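Local coordinates for protein lactaldehyde dehydrogenase (Escherichia coli, PDB 2IMP) that catalyses the irreversible NAD-dependent oxidation of L-lactaldehyde to L-lactate in fucose and rhamnose degradation, and also oxidises glycolaldehyde, at residues E347-A352 with Q375-M380; L369-R374 with L389-F394. All coordinates share one frame; numbering follows the deposited sequence.

Contact 1: residues E347-A352 with Q375-M380; sequences EGARVA and QEMSIM
Met377 and Glu347 run alongside and antiparallel, the thioether heading back toward the end of helix 331-346 while the carboxylate reaches out to Ser378. The close-packed part lies along Met377: Glu347 OE1 sits 3.3 Å from its CG, which also meets Glu347 CB at 3.9 Å; its SD rests 4.2 Å from Ala349 CB, and its methyl CE ends 4.1 Å from Ala349 N, under the turn at Gly348. That glycine, with positive phi (122°), closes the helix in a Schellman motif. The Ser378 end is the solvent side. Beyond CG the exposed Glu347 chain is extended (chi2 176°), which carries OE2 to 3.0 Å from Ser378 OG, while OE1 takes only a weak bond from Ser378 N (3.4 Å, 151°). An alanine in place of Met377 would probably leave Ala349 and the aliphatic part of Glu347 without their apolar cover, opening a gap beneath the Gly348 turn. Ser378 begins a 3-10 segment that runs on past Met380, and its Ile379 packs on Val388 and Ala344. The contact thus ties the loop between strands 368-371 and 388-394 to the junction of helix 331-346 with edge strand 350-353.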
loop_
_atom_site.group_PDB
_atom_site.type_symbol
_atom_site.label_atom_id
_atom_site.label_comp_id
_atom_site.label_asym_id
_atom_site.label_seq_id
_atom_site.Cartn_x
_atom_site.Cartn_y
_atom_site.Cartn_z
ATOM N N GLU A 347 -17.080 -47.683 12.005
ATOM C CA GLU A 347 -15.904 -47.299 12.767
ATOM C C GLU A 347 -16.214 -46.898 14.224
ATOM O O GLU A 347 -15.303 -46.696 15.029
ATOM C CB GLU A 347 -15.174 -46.157 12.053
ATOM C CG GLU A 347 -14.482 -46.583 10.761
ATOM C CD GLU A 347 -13.845 -45.422 10.015
ATOM O OE1 GLU A 347 -13.092 -44.644 10.641
ATOM O OE2 GLU A 347 -14.090 -45.295 8.795
ATOM N N GLY A 348 -17.501 -46.788 14.545
ATOM C CA GLY A 348 -17.887 -46.433 15.900
ATOM C C GLY A 348 -18.730 -45.181 16.044
ATOM O O GLY A 348 -19.132 -44.828 17.154
ATOM N N ALA A 349 -19.000 -44.505 14.933
ATOM C CA ALA A 349 -19.802 -43.287 14.966
ATOM C C ALA A 349 -21.260 -43.516 15.421
ATOM O O ALA A 349 -21.932 -44.435 14.956
ATOM C CB ALA A 349 -19.787 -42.619 13.594
ATOM N N ARG A 350 -21.730 -42.666 16.325
ATOM C CA ARG A 350 -23.084 -42.779 16.845
ATOM C C ARG A 350 -24.116 -41.885 16.106
ATOM O O ARG A 350 -24.060 -40.658 16.192
ATOM C CB ARG A 350 -23.076 -42.436 18.340
ATOM C CG ARG A 350 -24.241 -43.009 19.133
ATOM C CD ARG A 350 -24.130 -42.643 20.607
ATOM N NE ARG A 350 -24.475 -41.245 20.858
ATOM C CZ ARG A 350 -24.120 -40.571 21.947
ATOM N NH1 ARG A 350 -23.400 -41.162 22.891
ATOM N NH2 ARG A 350 -24.492 -39.308 22.100
ATOM N N VAL A 351 -25.040 -42.513 15.383
ATOM C CA VAL A 351 -26.061 -41.767 14.655
ATOM C C VAL A 351 -27.168 -41.151 15.548
ATOM O O VAL A 351 -28.091 -41.845 15.985
ATOM C CB VAL A 351 -26.744 -42.648 13.591
ATOM C CG1 VAL A 351 -27.822 -41.852 12.879
ATOM C CG2 VAL A 351 -25.714 -43.151 12.595
ATOM N N ALA A 352 -27.056 -39.851 15.806
ATOM C CA ALA A 352 -28.031 -39.145 16.624
ATOM C C ALA A 352 -29.240 -38.629 15.825
ATOM O O ALA A 352 -30.227 -38.165 16.397
ATOM C CB ALA A 352 -27.356 -37.986 17.341
ATOM N N GLN A 375 -11.278 -38.043 15.815
ATOM C CA GLN A 375 -10.422 -37.334 14.873
ATOM C C GLN A 375 -9.792 -38.285 13.838
ATOM O O GLN A 375 -9.529 -37.903 12.698
ATOM C CB GLN A 375 -9.315 -36.604 15.641
ATOM C CG GLN A 375 -8.363 -35.784 14.780
ATOM C CD GLN A 375 -9.076 -34.734 13.953
ATOM O OE1 GLN A 375 -9.966 -34.042 14.442
ATOM N NE2 GLN A 375 -8.677 -34.604 12.693
ATOM N N GLU A 376 -9.579 -39.524 14.271
ATOM C CA GLU A 376 -8.993 -40.572 13.446
ATOM C C GLU A 376 -9.878 -41.004 12.255
ATOM O O GLU A 376 -9.400 -41.127 11.129
ATOM C CB GLU A 376 -8.707 -41.801 14.312
ATOM C CG GLU A 376 -8.159 -41.488 15.695
ATOM C CD GLU A 376 -8.094 -42.719 16.587
ATOM O OE1 GLU A 376 -7.363 -43.675 16.242
ATOM O OE2 GLU A 376 -8.777 -42.734 17.635
ATOM N N MET A 377 -11.159 -41.235 12.536
ATOM C CA MET A 377 -12.124 -41.665 11.528
ATOM C C MET A 377 -11.999 -40.976 10.153
ATOM O O MET A 377 -11.793 -39.766 10.070
ATOM C CB MET A 377 -13.552 -41.482 12.060
ATOM C CG MET A 377 -13.985 -42.552 13.057
ATOM S SD MET A 377 -15.641 -42.302 13.748
ATOM C CE MET A 377 -15.337 -42.658 15.485
ATOM N N SER A 378 -12.134 -41.768 9.093
ATOM C CA SER A 378 -12.033 -41.258 7.732
ATOM C C SER A 378 -13.064 -40.170 7.372
ATOM O O SER A 378 -12.856 -39.398 6.436
ATOM C CB SER A 378 -12.141 -42.412 6.730
ATOM O OG SER A 378 -13.372 -43.097 6.872
ATOM N N ILE A 379 -14.168 -40.117 8.111
ATOM C CA ILE A 379 -15.182 -39.109 7.843
ATOM C C ILE A 379 -14.680 -37.674 8.127
ATOM O O ILE A 379 -15.244 -36.691 7.648
ATOM C CB ILE A 379 -16.463 -39.367 8.669
ATOM C CG1 ILE A 379 -17.589 -38.464 8.166
ATOM C CG2 ILE A 379 -16.197 -39.114 10.146
ATOM C CD1 ILE A 379 -18.938 -38.809 8.728
ATOM N N MET A 380 -13.611 -37.591 8.911
ATOM C CA MET A 380 -12.996 -36.319 9.256
ATOM C C MET A 380 -11.949 -35.865 8.218
ATOM O O MET A 380 -11.433 -34.750 8.282
ATOM C CB MET A 380 -12.327 -36.421 10.627
ATOM C CG MET A 380 -13.274 -36.763 11.758
ATOM S SD MET A 380 -14.511 -35.490 12.020
ATOM C CE MET A 380 -13.663 -34.446 13.186
#

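Contact 2: residues L369-R374 with L389-F394; sequences LLLDVR and LPVVAF
Leu370 grips strand 388-394 through both of its backbone polar atoms, in the pattern of parallel strands: its N donates to Leu389 O (3.1 Å, 165°), and its O accepts from Val391 N at 2.8 Å. Pro390, opposite Leu370, lacks an N-H, which costs this pairing nothing, since in this register residue 390 does not bond to strand 368-371. Leu369 and Leu389 lie on one face of the sheet, Leu370 and Pro390 on the other. On the first face Leu369 CD1 reaches across to Val391 CG2 at 3.7 Å; CG stands anti to the backbone nitrogen (chi1 177°), which swings this methyl over the neighbouring strand and close to Leu389 O. Leu371 and Val391 run alongside each other with their ends on the same side, CD2 of the leucine 3.8 Å from CB of the valine. After Leu371 the chain leaves the strand at Asp372, and a water takes over the bridging: it donates to Val391 O (2.9 Å) and accepts weakly from Asp372 N. Val373 then turns back toward the sheet and meets Val392 nearly perpendicularly, CB to CG2 3.9 Å. In the next shell Arg350 forms a salt bridge with Asp372 at the bend. The sheet is that of the catalytic domain of the aldehyde dehydrogenase fold, which holds Cys285, though this pairing lies away from the active site. Helix 298-310 covers the Leu369 face through Met309 and Val302, and strands 350-353 and 290-294 flank the pair within the mixed sheet.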
loop_
_atom_site.group_PDB
_atom_site.type_symbol
_atom_site.label_atom_id
_atom_site.label_comp_id
_atom_site.label_asym_id
_atom_site.label_seq_id
_atom_site.Cartn_x
_atom_site.Cartn_y
_atom_site.Cartn_z
ATOM N N LEU A 369 -26.749 -36.273 11.798
ATOM C CA LEU A 369 -25.916 -35.891 12.923
ATOM C C LEU A 369 -25.157 -37.090 13.518
ATOM O O LEU A 369 -25.770 -38.048 13.987
ATOM C CB LEU A 369 -26.771 -35.241 14.010
ATOM C CG LEU A 369 -26.036 -34.842 15.291
ATOM C CD1 LEU A 369 -24.915 -33.870 14.961
ATOM C CD2 LEU A 369 -27.018 -34.220 16.268
ATOM N N LEU A 370 -23.832 -37.029 13.474
ATOM C CA LEU A 370 -23.012 -38.106 14.004
ATOM C C LEU A 370 -22.250 -37.733 15.285
ATOM O O LEU A 370 -21.540 -36.728 15.330
ATOM C CB LEU A 370 -22.025 -38.583 12.936
ATOM C CG LEU A 370 -22.653 -39.038 11.614
ATOM C CD1 LEU A 370 -21.561 -39.459 10.642
ATOM C CD2 LEU A 370 -23.614 -40.189 11.870
ATOM N N LEU A 371 -22.422 -38.546 16.324
ATOM C CA LEU A 371 -21.747 -38.306 17.589
ATOM C C LEU A 371 -20.651 -39.348 17.902
ATOM O O LEU A 371 -20.444 -40.288 17.139
ATOM C CB LEU A 371 -22.773 -38.257 18.729
ATOM C CG LEU A 371 -23.957 -37.292 18.551
ATOM C CD1 LEU A 371 -24.735 -37.197 19.866
ATOM C CD2 LEU A 371 -23.462 -35.909 18.136
ATOM N N ASP A 372 -19.964 -39.171 19.022
ATOM C CA ASP A 372 -18.890 -40.082 19.394
ATOM C C ASP A 372 -17.896 -40.349 18.248
ATOM O O ASP A 372 -17.354 -41.446 18.112
ATOM C CB ASP A 372 -19.459 -41.412 19.896
ATOM C CG ASP A 372 -20.246 -41.253 21.178
ATOM O OD1 ASP A 372 -19.778 -40.511 22.070
ATOM O OD2 ASP A 372 -21.325 -41.872 21.300
ATOM N N VAL A 373 -17.696 -39.330 17.420
ATOM C CA VAL A 373 -16.763 -39.419 16.312
ATOM C C VAL A 373 -15.319 -39.159 16.768
ATOM O O VAL A 373 -15.084 -38.368 17.680
ATOM C CB VAL A 373 -17.119 -38.402 15.203
ATOM C CG1 VAL A 373 -16.145 -38.532 14.041
ATOM C CG2 VAL A 373 -18.546 -38.629 14.729
ATOM N N ARG A 374 -14.366 -39.839 16.147
ATOM C CA ARG A 374 -12.969 -39.657 16.504
ATOM C C ARG A 374 -12.142 -38.967 15.404
ATOM O O ARG A 374 -12.304 -39.262 14.218
ATOM C CB ARG A 374 -12.331 -41.009 16.845
ATOM C CG ARG A 374 -12.951 -41.718 18.038
ATOM C CD ARG A 374 -12.259 -43.047 18.299
ATOM N NE ARG A 374 -12.844 -43.762 19.432
ATOM C CZ ARG A 374 -12.367 -44.900 19.934
ATOM N NH1 ARG A 374 -11.288 -45.466 19.403
ATOM N NH2 ARG A 374 -12.969 -45.472 20.969
ATOM N N LEU A 389 -23.130 -33.798 9.700
ATOM C CA LEU A 389 -22.383 -33.073 10.724
ATOM C C LEU A 389 -21.719 -33.962 11.797
ATOM O O LEU A 389 -22.370 -34.399 12.747
ATOM C CB LEU A 389 -23.282 -32.057 11.434
ATOM C CG LEU A 389 -23.752 -30.825 10.659
ATOM C CD1 LEU A 389 -24.579 -29.945 11.577
ATOM C CD2 LEU A 389 -22.551 -30.054 10.135
ATOM N N PRO A 390 -20.416 -34.238 11.643
ATOM C CA PRO A 390 -19.703 -35.067 12.615
ATOM C C PRO A 390 -19.321 -34.211 13.839
ATOM O O PRO A 390 -18.808 -33.101 13.691
ATOM C CB PRO A 390 -18.484 -35.530 11.833
ATOM C CG PRO A 390 -18.181 -34.328 10.983
ATOM C CD PRO A 390 -19.556 -33.925 10.486
ATOM N N VAL A 391 -19.587 -34.724 15.033
ATOM C CA VAL A 391 -19.258 -33.987 16.245
ATOM C C VAL A 391 -18.182 -34.661 17.114
ATOM O O VAL A 391 -18.256 -35.853 17.410
ATOM C CB VAL A 391 -20.507 -33.744 17.122
ATOM C CG1 VAL A 391 -20.129 -32.896 18.327
ATOM C CG2 VAL A 391 -21.593 -33.055 16.306
ATOM N N VAL A 392 -17.190 -33.876 17.505
ATOM C CA VAL A 392 -16.100 -34.368 18.323
ATOM C C VAL A 392 -15.876 -33.532 19.587
ATOM O O VAL A 392 -15.726 -32.307 19.518
ATOM C CB VAL A 392 -14.781 -34.411 17.508
ATOM C CG1 VAL A 392 -13.620 -34.846 18.394
ATOM C CG2 VAL A 392 -14.936 -35.361 16.336
ATOM N N ALA A 393 -15.870 -34.198 20.734
ATOM C CA ALA A 393 -15.661 -33.505 21.989
ATOM C C ALA A 393 -14.178 -33.287 22.303
ATOM O O ALA A 393 -13.328 -34.026 21.819
ATOM C CB ALA A 393 -16.330 -34.273 23.125
ATOM N N PHE A 394 -13.883 -32.262 23.092
ATOM C CA PHE A 394 -12.513 -31.967 23.477
ATOM C C PHE A 394 -12.411 -31.316 24.866
ATOM O O PHE A 394 -13.400 -30.803 25.386
ATOM C CB PHE A 394 -11.844 -31.067 22.423
ATOM C CG PHE A 394 -12.367 -29.651 22.393
ATOM C CD1 PHE A 394 -11.843 -28.682 23.241
ATOM C CD2 PHE A 394 -13.387 -29.291 21.518
ATOM C CE1 PHE A 394 -12.323 -27.376 23.217
ATOM C CE2 PHE A 394 -13.876 -27.987 21.486
ATOM C CZ PHE A 394 -13.345 -27.028 22.337
HETATM O O HOH W 1 -18.888 -36.507 20.116
#

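The two contacts share one corner of the mixed sheet, contact 2 inside it and contact 1 at its margin. Contact 2 is buried and joins strands 368-371 and 388-394 by regular backbone bonds and branched aliphatic side chains; contact 1 is partly exposed and relies on a methionine and a carboxylate that meets a serine. Segment 375-380 belongs to the loop connecting the two strands of contact 2, and its Ile379 and Met380 pack on Leu370 and Val392. Arg350 also joins Leu371 through the backbone, with Arg350 O 2.7 Å from Leu371 N, so segment 347-352 of contact 1 is also the strand neighbour of contact 2's segment 369-374.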